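Local structure of thiosulfate sulfurtransferase (Pseudomonas aeruginosa, 1YT8) at residues 402-407 with 412-417; 442-447 with 458-463; 385-388 with 392-395; 489-492 with 498-501; 46-51 with 76-81. The protein probably transfers sulfur from thiosulfate to cyanide, as rhodaneses do, using a chain built of four rhodanese-like domains. One frame throughout, in Å; residues are numbered along the deposited sequence.

Contact 1. Residues 402-407 with 412-417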
# COMPACT_ATOMS: atom_id res chain seq x y z
N ALA A 402 0.90 -3.87 16.40
CA ALA A 402 2.33 -3.58 16.42
C ALA A 402 2.60 -2.31 17.24
O ALA A 402 3.56 -2.25 18.00
CB ALA A 402 2.86 -3.42 15.00
N ASN A 403 1.74 -1.30 17.07
CA ASN A 403 1.88 -0.05 17.81
C ASN A 403 1.62 -0.27 19.29
O ASN A 403 2.32 0.28 20.14
CB ASN A 403 0.90 1.01 17.29
CG ASN A 403 1.16 1.39 15.84
OD1 ASN A 403 2.31 1.46 15.41
ND2 ASN A 403 0.09 1.66 15.10
N TYR A 404 0.61 -1.07 19.59
CA TYR A 404 0.25 -1.38 20.96
C TYR A 404 1.44 -2.00 21.70
O TYR A 404 1.78 -1.58 22.80
CB TYR A 404 -0.94 -2.35 20.98
CG TYR A 404 -1.29 -2.88 22.35
CD1 TYR A 404 -2.06 -2.12 23.24
CD2 TYR A 404 -0.84 -4.12 22.77
CE1 TYR A 404 -2.37 -2.61 24.52
CE2 TYR A 404 -1.14 -4.62 24.04
CZ TYR A 404 -1.91 -3.86 24.90
OH TYR A 404 -2.21 -4.36 26.15
N ALA A 405 2.06 -3.00 21.09
CA ALA A 405 3.21 -3.69 21.68
C ALA A 405 4.37 -2.74 21.95
O ALA A 405 5.18 -2.97 22.85
CB ALA A 405 3.67 -4.83 20.76
N LYS A 406 4.46 -1.68 21.16
CA LYS A 406 5.54 -0.71 21.32
C LYS A 406 5.29 0.22 22.50
O LYS A 406 6.22 0.56 23.24
CB LYS A 406 5.70 0.10 20.03
CG LYS A 406 6.83 1.12 20.07
CD LYS A 406 7.06 1.74 18.70
CE LYS A 406 8.17 2.80 18.75
NZ LYS A 406 9.47 2.26 19.22
N ARG A 407 4.04 0.63 22.68
CA ARG A 407 3.71 1.55 23.77
C ARG A 407 2.20 1.73 23.90
O ARG A 407 1.51 1.93 22.91
CB ARG A 407 4.36 2.91 23.50
CG ARG A 407 4.24 3.92 24.63
CD ARG A 407 4.82 5.26 24.18
NE ARG A 407 4.08 5.79 23.04
CZ ARG A 407 4.43 6.87 22.35
NH1 ARG A 407 5.53 7.55 22.67
NH2 ARG A 407 3.68 7.28 21.33
N ALA A 412 -4.31 -1.05 29.44
CA ALA A 412 -5.14 -1.06 28.23
C ALA A 412 -5.17 -2.44 27.59
O ALA A 412 -4.19 -3.19 27.63
CB ALA A 412 -4.62 -0.03 27.23
N ALA A 413 -6.32 -2.79 27.00
CA ALA A 413 -6.48 -4.07 26.33
C ALA A 413 -6.52 -3.82 24.83
O ALA A 413 -7.26 -2.97 24.35
CB ALA A 413 -7.78 -4.75 26.79
N TRP A 414 -5.71 -4.56 24.07
CA TRP A 414 -5.72 -4.38 22.62
C TRP A 414 -6.90 -5.16 22.05
O TRP A 414 -7.17 -6.29 22.46
CB TRP A 414 -4.42 -4.89 21.99
CG TRP A 414 -4.43 -4.71 20.50
CD1 TRP A 414 -4.27 -3.53 19.81
CD2 TRP A 414 -4.71 -5.71 19.51
NE1 TRP A 414 -4.45 -3.74 18.47
CE2 TRP A 414 -4.72 -5.07 18.25
CE3 TRP A 414 -4.97 -7.09 19.58
CZ2 TRP A 414 -4.97 -5.76 17.06
CZ3 TRP A 414 -5.22 -7.78 18.39
CH2 TRP A 414 -5.22 -7.11 17.14
N VAL A 415 -7.59 -4.55 21.09
CA VAL A 415 -8.75 -5.19 20.48
C VAL A 415 -8.84 -4.92 18.98
O VAL A 415 -8.23 -3.98 18.47
CB VAL A 415 -10.08 -4.70 21.10
CG1 VAL A 415 -10.11 -5.00 22.59
CG2 VAL A 415 -10.22 -3.20 20.86
N LEU A 416 -9.60 -5.76 18.31
CA LEU A 416 -9.87 -5.63 16.88
C LEU A 416 -11.28 -5.07 16.85
O LEU A 416 -12.19 -5.62 17.46
CB LEU A 416 -9.88 -7.00 16.20
CG LEU A 416 -8.56 -7.67 15.83
CD1 LEU A 416 -8.84 -9.05 15.26
CD2 LEU A 416 -7.81 -6.80 14.82
N ARG A 417 -11.48 -3.97 16.13
CA ARG A 417 -12.81 -3.39 16.06
C ARG A 417 -13.79 -4.37 15.43
O ARG A 417 -14.98 -4.36 15.75
CB ARG A 417 -12.78 -2.09 15.25
CG ARG A 417 -14.14 -1.42 15.16
CD ARG A 417 -14.08 -0.17 14.33
NE ARG A 417 -15.42 0.36 14.07
CZ ARG A 417 -15.72 1.11 13.01
NH1 ARG A 417 -14.77 1.42 12.13
NH2 ARG A 417 -16.96 1.54 12.83
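The hydroxyl of Tyr404 is held from two directions. Tyr404 OH gives its proton to the backbone oxygen of Ala412, with OH to O at 2.7 Å. Tyr404 OH in turn accepts a hydrogen bond from the backbone N of Leu481. The bond to Ala412 bends at the acceptor, with a C=O...OH angle of 145°. The hydroxyl lies somewhat out of the plane of that carbonyl. Seen from the ring, Ala412 O sits at the edge, in the plane of the phenol. These two bonds hold the buried phenol end in place.

The body of the ring packs on Trp414. Trp414 CB stands over the centre of one face, 3.6 Å from the ring centroid, in a CH-pi contact almost along the ring normal. The indole meets the phenol obliquely, its five-membered ring inclined at 46°. Its CD1 reaches back to Tyr404 CB at 3.7 Å. Tyr404 CG lies anti to the backbone N (chi1 173°), and this carries the ring from the helix to the strand. Ala412 CB touches more lightly, 4.4 Å from Tyr404 CE1. Trp414 NE1 turns to another partner, the carbonyl of Thr399. His408 stacks on the Tyr404 ring.

All four touching residues are buried. They close the short turn between helix 401-406 and strand 413-414, the outermost strand on its side of the sheet. This is the second half of a beta-alpha-beta unit that starts with strand 393-397, within a rhodanese-like domain.

Contact 2. Residues 442-447 with 458-463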
# COMPACT_ATOMS: atom_id res chain seq x y z
N LEU A 442 -9.80 6.45 15.12
CA LEU A 442 -10.45 5.17 14.90
C LEU A 442 -11.36 4.77 16.06
O LEU A 442 -12.43 4.22 15.85
CB LEU A 442 -9.43 4.06 14.65
CG LEU A 442 -10.04 2.67 14.46
CD1 LEU A 442 -11.21 2.73 13.48
CD2 LEU A 442 -8.97 1.71 13.95
N ALA A 443 -10.92 5.07 17.28
CA ALA A 443 -11.70 4.74 18.46
C ALA A 443 -13.06 5.44 18.47
O ALA A 443 -14.05 4.88 18.96
CB ALA A 443 -10.92 5.09 19.73
N ARG A 444 -13.11 6.65 17.93
CA ARG A 444 -14.35 7.42 17.87
C ARG A 444 -15.43 6.69 17.07
O ARG A 444 -16.61 6.72 17.44
CB ARG A 444 -14.10 8.80 17.24
CG ARG A 444 -15.35 9.67 17.11
CD ARG A 444 -15.05 11.02 16.46
NE ARG A 444 -14.34 11.95 17.34
CZ ARG A 444 -14.93 12.68 18.29
NH1 ARG A 444 -16.24 12.61 18.48
NH2 ARG A 444 -14.20 13.50 19.04
N PHE A 445 -15.04 6.04 15.98
CA PHE A 445 -15.99 5.31 15.15
C PHE A 445 -16.49 4.03 15.82
O PHE A 445 -17.47 3.43 15.37
CB PHE A 445 -15.35 4.96 13.80
CG PHE A 445 -15.30 6.12 12.85
CD1 PHE A 445 -16.43 6.47 12.10
CD2 PHE A 445 -14.15 6.89 12.72
CE1 PHE A 445 -16.40 7.56 11.24
CE2 PHE A 445 -14.12 7.98 11.86
CZ PHE A 445 -15.25 8.32 11.12
N ALA A 446 -15.83 3.63 16.90
CA ALA A 446 -16.19 2.42 17.62
C ALA A 446 -17.07 2.64 18.85
O ALA A 446 -17.60 1.69 19.42
CB ALA A 446 -14.93 1.66 18.02
N VAL A 447 -17.22 3.90 19.26
CA VAL A 447 -18.03 4.21 20.44
C VAL A 447 -19.43 3.61 20.40
O VAL A 447 -19.85 2.93 21.34
CB VAL A 447 -18.13 5.74 20.66
CG1 VAL A 447 -19.06 6.04 21.83
CG2 VAL A 447 -16.74 6.31 20.94
N VAL A 458 -19.70 4.72 27.86
CA VAL A 458 -18.50 4.65 27.02
C VAL A 458 -17.98 6.05 26.74
O VAL A 458 -18.75 6.96 26.40
CB VAL A 458 -18.80 3.94 25.67
CG1 VAL A 458 -17.53 3.85 24.83
CG2 VAL A 458 -19.35 2.54 25.93
N PHE A 459 -16.67 6.22 26.87
CA PHE A 459 -16.01 7.50 26.64
C PHE A 459 -14.85 7.38 25.67
O PHE A 459 -14.28 6.30 25.48
CB PHE A 459 -15.48 8.05 27.97
CG PHE A 459 -16.55 8.46 28.93
CD1 PHE A 459 -16.94 9.79 29.04
CD2 PHE A 459 -17.20 7.50 29.70
CE1 PHE A 459 -17.97 10.16 29.91
CE2 PHE A 459 -18.23 7.86 30.57
CZ PHE A 459 -18.61 9.19 30.68
N LEU A 460 -14.49 8.51 25.06
CA LEU A 460 -13.39 8.58 24.12
C LEU A 460 -12.27 9.40 24.74
O LEU A 460 -12.50 10.51 25.23
CB LEU A 460 -13.84 9.26 22.82
CG LEU A 460 -12.77 9.43 21.73
CD1 LEU A 460 -12.37 8.05 21.21
CD2 LEU A 460 -13.32 10.29 20.59
N LEU A 461 -11.06 8.86 24.75
CA LEU A 461 -9.92 9.58 25.31
C LEU A 461 -9.60 10.74 24.38
O LEU A 461 -9.27 10.54 23.21
CB LEU A 461 -8.71 8.65 25.43
CG LEU A 461 -7.44 9.27 26.02
CD1 LEU A 461 -7.75 9.82 27.41
CD2 LEU A 461 -6.34 8.22 26.11
N ASP A 462 -9.71 11.96 24.91
CA ASP A 462 -9.45 13.18 24.15
C ASP A 462 -8.00 13.20 23.66
O ASP A 462 -7.08 13.36 24.46
CB ASP A 462 -9.70 14.40 25.04
CG ASP A 462 -10.04 15.65 24.24
OD1 ASP A 462 -9.47 15.85 23.15
OD2 ASP A 462 -10.87 16.45 24.73
N GLY A 463 -7.80 13.05 22.36
CA GLY A 463 -6.46 13.07 21.81
C GLY A 463 -5.77 11.72 21.75
O GLY A 463 -4.62 11.62 21.30
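Leu460 meets Ala443 and Arg444, reaching from strand 458-461 to helix 441-454 and filling the middle of the contact. Its CB leaves the strand toward the helix. With chi1 at 179° the chain stays extended beyond CB, and the fork at CG places a methyl group against each of two neighbouring residues. CD1 meets Ala443 CB at 3.6 Å. It is equally close, 3.6 Å, to the backbone N of Arg444. CD2 meets the side chain of Arg444, which crosses Leu460 at about a right angle and bends round this methyl. Leu460 CD2 lies 3.7 Å from Arg444 CB and also comes under the guanidinium.

There Leu460 CD2 covers one face, 3.5 Å from the plane and off-centre. The arginine reaches this position by a bend at chi3 (-74°). Its charged end is also tied by NH1 to the carbonyl of Pro374.

Helix and strand run nearly antiparallel, at 169°, with their axes 8.6 Å apart at closest approach. They are the last two elements of the beta-alpha-beta unit of strand 432-436, helix 441-454 and strand 458-461, in a rhodanese-like domain.

One turn further along the helix, Val447 meets Val458. Their CG1 methyls are 4.0 Å apart, and the two side chains pass in opposite senses. Leu435 of the neighbouring strand also packs against Ala443, Val447 and Val458.

Contact 3. Residues 385-388 with 392-395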
# COMPACT_ATOMS: atom_id res chain seq x y z
N ALA A 385 -6.39 8.99 34.13
CA ALA A 385 -5.39 8.51 35.08
C ALA A 385 -6.03 8.34 36.45
O ALA A 385 -5.82 7.33 37.13
CB ALA A 385 -4.21 9.48 35.15
N ASP A 386 -6.82 9.33 36.86
CA ASP A 386 -7.51 9.27 38.15
C ASP A 386 -8.44 8.06 38.19
O ASP A 386 -8.43 7.29 39.15
CB ASP A 386 -8.30 10.55 38.39
CG ASP A 386 -7.43 11.69 38.89
OD1 ASP A 386 -7.89 12.86 38.85
OD2 ASP A 386 -6.29 11.43 39.34
N TRP A 387 -9.25 7.90 37.15
CA TRP A 387 -10.18 6.77 37.06
C TRP A 387 -9.47 5.44 37.25
O TRP A 387 -9.95 4.56 37.96
CB TRP A 387 -10.88 6.77 35.69
CG TRP A 387 -12.01 7.74 35.57
CD1 TRP A 387 -12.25 8.85 36.33
CD2 TRP A 387 -13.06 7.70 34.59
NE1 TRP A 387 -13.38 9.50 35.90
CE2 TRP A 387 -13.90 8.82 34.83
CE3 TRP A 387 -13.38 6.83 33.54
CZ2 TRP A 387 -15.03 9.08 34.05
CZ3 TRP A 387 -14.51 7.09 32.76
CH2 TRP A 387 -15.32 8.21 33.03
N LEU A 388 -8.32 5.28 36.59
CA LEU A 388 -7.55 4.05 36.66
C LEU A 388 -6.98 3.76 38.05
O LEU A 388 -6.41 2.69 38.28
CB LEU A 388 -6.43 4.07 35.62
CG LEU A 388 -6.92 4.05 34.17
CD1 LEU A 388 -5.74 4.22 33.21
CD2 LEU A 388 -7.64 2.74 33.90
N GLY A 392 -12.66 -1.00 37.76
CA GLY A 392 -13.94 -0.69 37.16
C GLY A 392 -13.87 -0.02 35.80
O GLY A 392 -14.86 0.01 35.07
N THR A 393 -12.71 0.53 35.46
CA THR A 393 -12.56 1.20 34.17
C THR A 393 -11.80 0.33 33.19
O THR A 393 -10.67 -0.07 33.45
CB THR A 393 -11.80 2.54 34.32
OG1 THR A 393 -12.54 3.43 35.17
CG2 THR A 393 -11.60 3.20 32.96
N ARG A 394 -12.43 0.04 32.05
CA ARG A 394 -11.80 -0.78 31.02
C ARG A 394 -11.35 0.10 29.86
O ARG A 394 -12.14 0.83 29.26
CB ARG A 394 -12.76 -1.85 30.51
CG ARG A 394 -12.19 -2.69 29.35
CD ARG A 394 -10.93 -3.45 29.78
NE ARG A 394 -11.25 -4.60 30.62
CZ ARG A 394 -10.34 -5.31 31.29
NH1 ARG A 394 -9.05 -5.00 31.22
NH2 ARG A 394 -10.73 -6.34 32.02
N VAL A 395 -10.06 0.04 29.56
CA VAL A 395 -9.50 0.82 28.46
C VAL A 395 -9.27 -0.11 27.27
O VAL A 395 -8.59 -1.12 27.40
CB VAL A 395 -8.16 1.47 28.86
CG1 VAL A 395 -7.56 2.20 27.66
CG2 VAL A 395 -8.39 2.45 30.01
O HOH W 1 -12.28 3.02 37.71
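Thr393 touches both Trp387 and Leu388. The hydroxyl oxygen OG1 lies against the tryptophan, 3.8 Å from Trp387 CB. It approaches the indole obliquely, near CE3. The methyl CG2 lies between the two residues, 4.1 Å from Leu388 CD2 and equally far from Trp387 CE3. That same leucine methyl reaches on to Val395, with Leu388 CD2 to Val395 CG2 at 4.0 Å. Leu388 therefore spans two residues of one strand face, crossing each at about a right angle. The link to Val395 is purely apolar.

Water 1 joins the polar edge. It donates to the backbone oxygen of Trp387 at 2.8 Å. It is also hydrogen-bonded to Thr393 OG1, at 2.6 Å. The threonine torsion (chi1 -62°) puts OG1 beside its own backbone N and CG2 anti to that N. The hydroxyl thus meets the water, while the methyl turns to the leucine and the indole.

Here helix 381-387 passes through a short connection into strand 393-397. In the parallel sheet of this rhodanese-like domain, 393-397 lies between strands 432-436 and 413-414.

The second shell comes largely from the first of those neighbours. Arg432 NE is hydrogen-bonded to Thr393 OG1, and the arginine makes a cation-pi contact with the Trp387 ring. The indole also forms an edge-to-face pair with Phe459 of strand 458-461. Trp468 of helix 464-470 packs against Leu388.

Contact 4. Residues 489-492 with 498-501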
# COMPACT_ATOMS: atom_id res chain seq x y z
N ARG A 489 -2.16 -7.72 10.80
CA ARG A 489 -1.08 -7.50 9.84
C ARG A 489 -0.46 -8.79 9.32
O ARG A 489 -0.12 -9.69 10.08
CB ARG A 489 0.03 -6.63 10.45
CG ARG A 489 1.27 -6.55 9.56
CD ARG A 489 2.28 -5.53 10.03
NE ARG A 489 3.46 -5.53 9.16
CZ ARG A 489 4.36 -6.51 9.11
NH1 ARG A 489 4.22 -7.58 9.89
NH2 ARG A 489 5.37 -6.44 8.26
N TYR A 490 -0.30 -8.86 8.00
CA TYR A 490 0.32 -10.02 7.37
C TYR A 490 1.83 -9.87 7.52
O TYR A 490 2.39 -8.83 7.19
CB TYR A 490 -0.05 -10.08 5.88
CG TYR A 490 0.79 -11.04 5.08
CD1 TYR A 490 0.89 -12.39 5.44
CD2 TYR A 490 1.48 -10.62 3.94
CE1 TYR A 490 1.65 -13.29 4.69
CE2 TYR A 490 2.25 -11.51 3.18
CZ TYR A 490 2.33 -12.84 3.56
OH TYR A 490 3.08 -13.72 2.80
N ARG A 491 2.48 -10.92 8.02
CA ARG A 491 3.92 -10.90 8.21
C ARG A 491 4.61 -11.08 6.86
O ARG A 491 4.86 -12.20 6.42
CB ARG A 491 4.33 -12.03 9.16
CG ARG A 491 5.79 -12.02 9.58
CD ARG A 491 6.08 -13.19 10.51
NE ARG A 491 7.45 -13.18 11.02
CZ ARG A 491 7.96 -14.11 11.83
NH1 ARG A 491 7.20 -15.13 12.22
NH2 ARG A 491 9.22 -14.02 12.25
N ARG A 492 4.91 -9.96 6.20
CA ARG A 492 5.56 -10.00 4.90
C ARG A 492 6.98 -10.57 5.00
O ARG A 492 7.83 -10.02 5.71
CB ARG A 492 5.59 -8.59 4.30
CG ARG A 492 4.19 -7.99 4.08
CD ARG A 492 4.25 -6.48 4.05
NE ARG A 492 3.00 -5.85 3.59
CZ ARG A 492 1.86 -5.85 4.27
NH1 ARG A 492 1.77 -6.45 5.46
NH2 ARG A 492 0.79 -5.24 3.77
N ASP A 498 13.89 -10.78 10.52
CA ASP A 498 13.59 -11.84 11.47
C ASP A 498 12.65 -12.93 10.92
O ASP A 498 12.01 -13.64 11.69
CB ASP A 498 13.00 -11.25 12.75
CG ASP A 498 11.71 -10.49 12.50
OD1 ASP A 498 11.70 -9.61 11.62
OD2 ASP A 498 10.72 -10.78 13.20
N ASN A 499 12.58 -13.05 9.60
CA ASN A 499 11.74 -14.07 8.98
C ASN A 499 12.59 -15.31 8.76
O ASN A 499 13.72 -15.22 8.29
CB ASN A 499 11.21 -13.58 7.63
CG ASN A 499 10.25 -12.42 7.75
OD1 ASN A 499 9.12 -12.58 8.24
ND2 ASN A 499 10.68 -11.24 7.32
N PRO A 500 12.06 -16.50 9.11
CA PRO A 500 12.86 -17.71 8.91
C PRO A 500 13.17 -17.95 7.43
O PRO A 500 12.37 -17.60 6.55
CB PRO A 500 11.99 -18.81 9.52
CG PRO A 500 10.60 -18.28 9.35
CD PRO A 500 10.75 -16.82 9.69
N ARG A 501 14.33 -18.53 7.16
CA ARG A 501 14.77 -18.81 5.80
C ARG A 501 13.70 -19.56 5.01
O ARG A 501 13.53 -19.33 3.81
CB ARG A 501 16.06 -19.63 5.82
CG ARG A 501 17.26 -18.90 6.43
CD ARG A 501 18.43 -19.85 6.67
NE ARG A 501 18.96 -20.42 5.44
CZ ARG A 501 19.86 -19.83 4.66
NH1 ARG A 501 20.34 -18.64 4.98
NH2 ARG A 501 20.27 -20.43 3.55
O HOH W 2 8.84 -10.92 10.45
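Arg491 reaches from one limb of a loop to Asp498, Asn499 and Pro500 on the other. The touching residues lie in neither helix nor strand. The loop leads from helix 464-470 to helix 501-512, and Pro500 is the N-cap of the latter.

The closer side is that of Asn499, which is buried. Its OD1 lies alongside the aliphatic part of the arginine, 3.6 Å from Arg491 CG. The amide is inclined to the guanidinium by 44°. Asn499 ND2 has its partner in the carbonyl of Glu495, within the same loop. The arginine chain is fully stretched from CG to NE, long enough for its tip to span the gap to Asp498.

At that exposed tip the grip is loose. Arg491 NH2 makes a weak, bent hydrogen bond to Asp498 O at 2.9 Å, with an N-H...O angle of 117°. The salt bridge from Arg491 NH2 to Asp498 OD2 is long, at 3.7 Å. Pro500 CD lies over one face of the guanidinium, 4.1 Å from Arg491 NH2.

Water 2 lies in the guanidinium plane, at its edge. It accepts from Arg491 NE at 2.7 Å and donates to Asn499 OD1 at 2.8 Å.

Contact 5. Residues 46-51 with 76-81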
# COMPACT_ATOMS: atom_id res chain seq x y z
N LEU A 46 -9.85 -3.97 2.54
CA LEU A 46 -10.24 -2.82 3.34
C LEU A 46 -10.98 -3.39 4.54
O LEU A 46 -12.21 -3.52 4.54
CB LEU A 46 -11.14 -1.86 2.55
CG LEU A 46 -11.62 -0.65 3.37
CD1 LEU A 46 -10.48 -0.06 4.18
CD2 LEU A 46 -12.23 0.41 2.44
N PRO A 47 -10.23 -3.77 5.58
CA PRO A 47 -10.78 -4.34 6.81
C PRO A 47 -11.94 -3.53 7.38
O PRO A 47 -11.87 -2.30 7.47
CB PRO A 47 -9.58 -4.34 7.75
CG PRO A 47 -8.42 -4.56 6.81
CD PRO A 47 -8.77 -3.60 5.69
N LEU A 48 -13.01 -4.23 7.74
CA LEU A 48 -14.18 -3.58 8.33
C LEU A 48 -13.69 -2.65 9.44
O LEU A 48 -14.23 -1.56 9.62
CB LEU A 48 -15.13 -4.63 8.91
CG LEU A 48 -16.37 -4.10 9.64
CD1 LEU A 48 -17.34 -3.48 8.63
CD2 LEU A 48 -17.04 -5.24 10.39
N SER A 49 -12.66 -3.08 10.16
CA SER A 49 -12.10 -2.30 11.26
C SER A 49 -11.73 -0.85 10.92
O SER A 49 -11.82 0.03 11.78
CB SER A 49 -10.87 -3.01 11.83
OG SER A 49 -11.24 -4.21 12.49
N ARG A 50 -11.30 -0.61 9.68
CA ARG A 50 -10.94 0.75 9.28
C ARG A 50 -11.64 1.22 8.00
O ARG A 50 -11.16 2.13 7.31
CB ARG A 50 -9.41 0.87 9.12
CG ARG A 50 -8.75 -0.11 8.15
CD ARG A 50 -7.26 0.22 8.01
NE ARG A 50 -6.53 -0.67 7.10
CZ ARG A 50 -6.07 -1.88 7.42
NH1 ARG A 50 -6.26 -2.37 8.64
NH2 ARG A 50 -5.40 -2.59 6.53
N LEU A 51 -12.77 0.60 7.70
CA LEU A 51 -13.56 0.93 6.51
C LEU A 51 -13.83 2.43 6.35
O LEU A 51 -13.55 3.00 5.30
CB LEU A 51 -14.89 0.17 6.56
CG LEU A 51 -15.91 0.39 5.44
CD1 LEU A 51 -15.36 -0.14 4.13
CD2 LEU A 51 -17.21 -0.32 5.77
N ALA A 76 -19.02 -9.14 6.21
CA ALA A 76 -19.54 -8.57 4.97
C ALA A 76 -20.88 -7.85 5.11
O ALA A 76 -21.03 -6.70 4.68
CB ALA A 76 -19.63 -9.66 3.90
N PRO A 77 -21.89 -8.50 5.71
CA PRO A 77 -23.18 -7.81 5.85
C PRO A 77 -23.10 -6.51 6.64
O PRO A 77 -23.82 -5.56 6.34
CB PRO A 77 -24.07 -8.87 6.51
CG PRO A 77 -23.09 -9.77 7.21
CD PRO A 77 -21.97 -9.88 6.21
N VAL A 78 -22.23 -6.46 7.65
CA VAL A 78 -22.06 -5.25 8.45
C VAL A 78 -21.41 -4.17 7.59
O VAL A 78 -21.81 -3.00 7.62
CB VAL A 78 -21.18 -5.53 9.70
CG1 VAL A 78 -20.92 -4.23 10.47
CG2 VAL A 78 -21.87 -6.54 10.60
N ALA A 79 -20.40 -4.57 6.83
CA ALA A 79 -19.70 -3.63 5.95
C ALA A 79 -20.67 -3.05 4.93
O ALA A 79 -20.67 -1.84 4.67
CB ALA A 79 -18.56 -4.35 5.24
N ALA A 80 -21.51 -3.90 4.34
CA ALA A 80 -22.48 -3.46 3.34
C ALA A 80 -23.43 -2.40 3.90
O ALA A 80 -23.72 -1.41 3.23
CB ALA A 80 -23.28 -4.65 2.83
N GLN A 81 -23.90 -2.62 5.13
CA GLN A 81 -24.82 -1.68 5.77
C GLN A 81 -24.16 -0.34 6.05
O GLN A 81 -24.74 0.72 5.80
CB GLN A 81 -25.35 -2.26 7.08
CG GLN A 81 -26.37 -1.38 7.79
CD GLN A 81 -27.61 -1.15 6.95
OE1 GLN A 81 -28.24 -2.10 6.48
NE2 GLN A 81 -27.98 0.11 6.77
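The backbones come closest at Leu48 and Ala79, whose CA atoms are 6.0 Å apart, where the turn ahead of helix 51-58 meets helix 75-85. The turn is held by its own backbone bonds, Arg50 N to Pro47 O at 2.8 Å and Leu51 N to Leu48 O at 3.2 Å. These put Leu48 and Leu51 on the same side, facing the helix.

Leu48 is the main contributor from the turn. Its CB points at the helix, and a chi1 of 177° keeps the fork of the side chain heading that way. One prong, CD1, lies on the backbone of Ala79, 3.6 Å from its CA. It also touches the methyl of that residue, with Leu48 CD1 to Ala79 CB at 3.7 Å. The other prong, Leu48 CD2, meets Val78 CG1 at 4.0 Å. The leucine and valine side chains cross at about a right angle. Leu51 comes in beside Leu48, with Leu51 CD2 3.9 Å from the carbonyl oxygen of Ala79. Both leucines thus rest on the backbone of Ala79, Leu48 on its CA and Leu51 on its O. Van der Waals packing holds the two segments together, and Val78 lies at the more open margin.

The contact belongs to the first of the rhodanese-like domains. Leu75 and Arg82, from the same helix 75-85, also pack on Leu48, while Leu83 packs on Leu51. Val29, just after strand 25-28, touches Ala79. On another side of the helix, Ala76 and Ala80 rest on strand 91-94.

Along the chain the order is contact 5, contact 3, contact 1, contact 2 and contact 4. Contacts 1, 2 and 3 share one rhodanese-like domain and its five-stranded parallel sheet, with centres about 14 to 17 Å apart. Strands 413-414 and 393-397 are neighbours there, and Phe459 of contact 2 packs on Trp387 of contact 3. Contact 5 lies in the first rhodanese-like domain, yet it touches contacts 1 and 2. Arg417 of contact 1 probably hydrogen-bonds Ser49 O of contact 5, and Leu442 of contact 2 packs on the same oxygen, so the first and last domains pack together. Contact 4 lies in the loop between helices 464-470 and 501-512, about 5 Å from contact 1 at the nearest atoms.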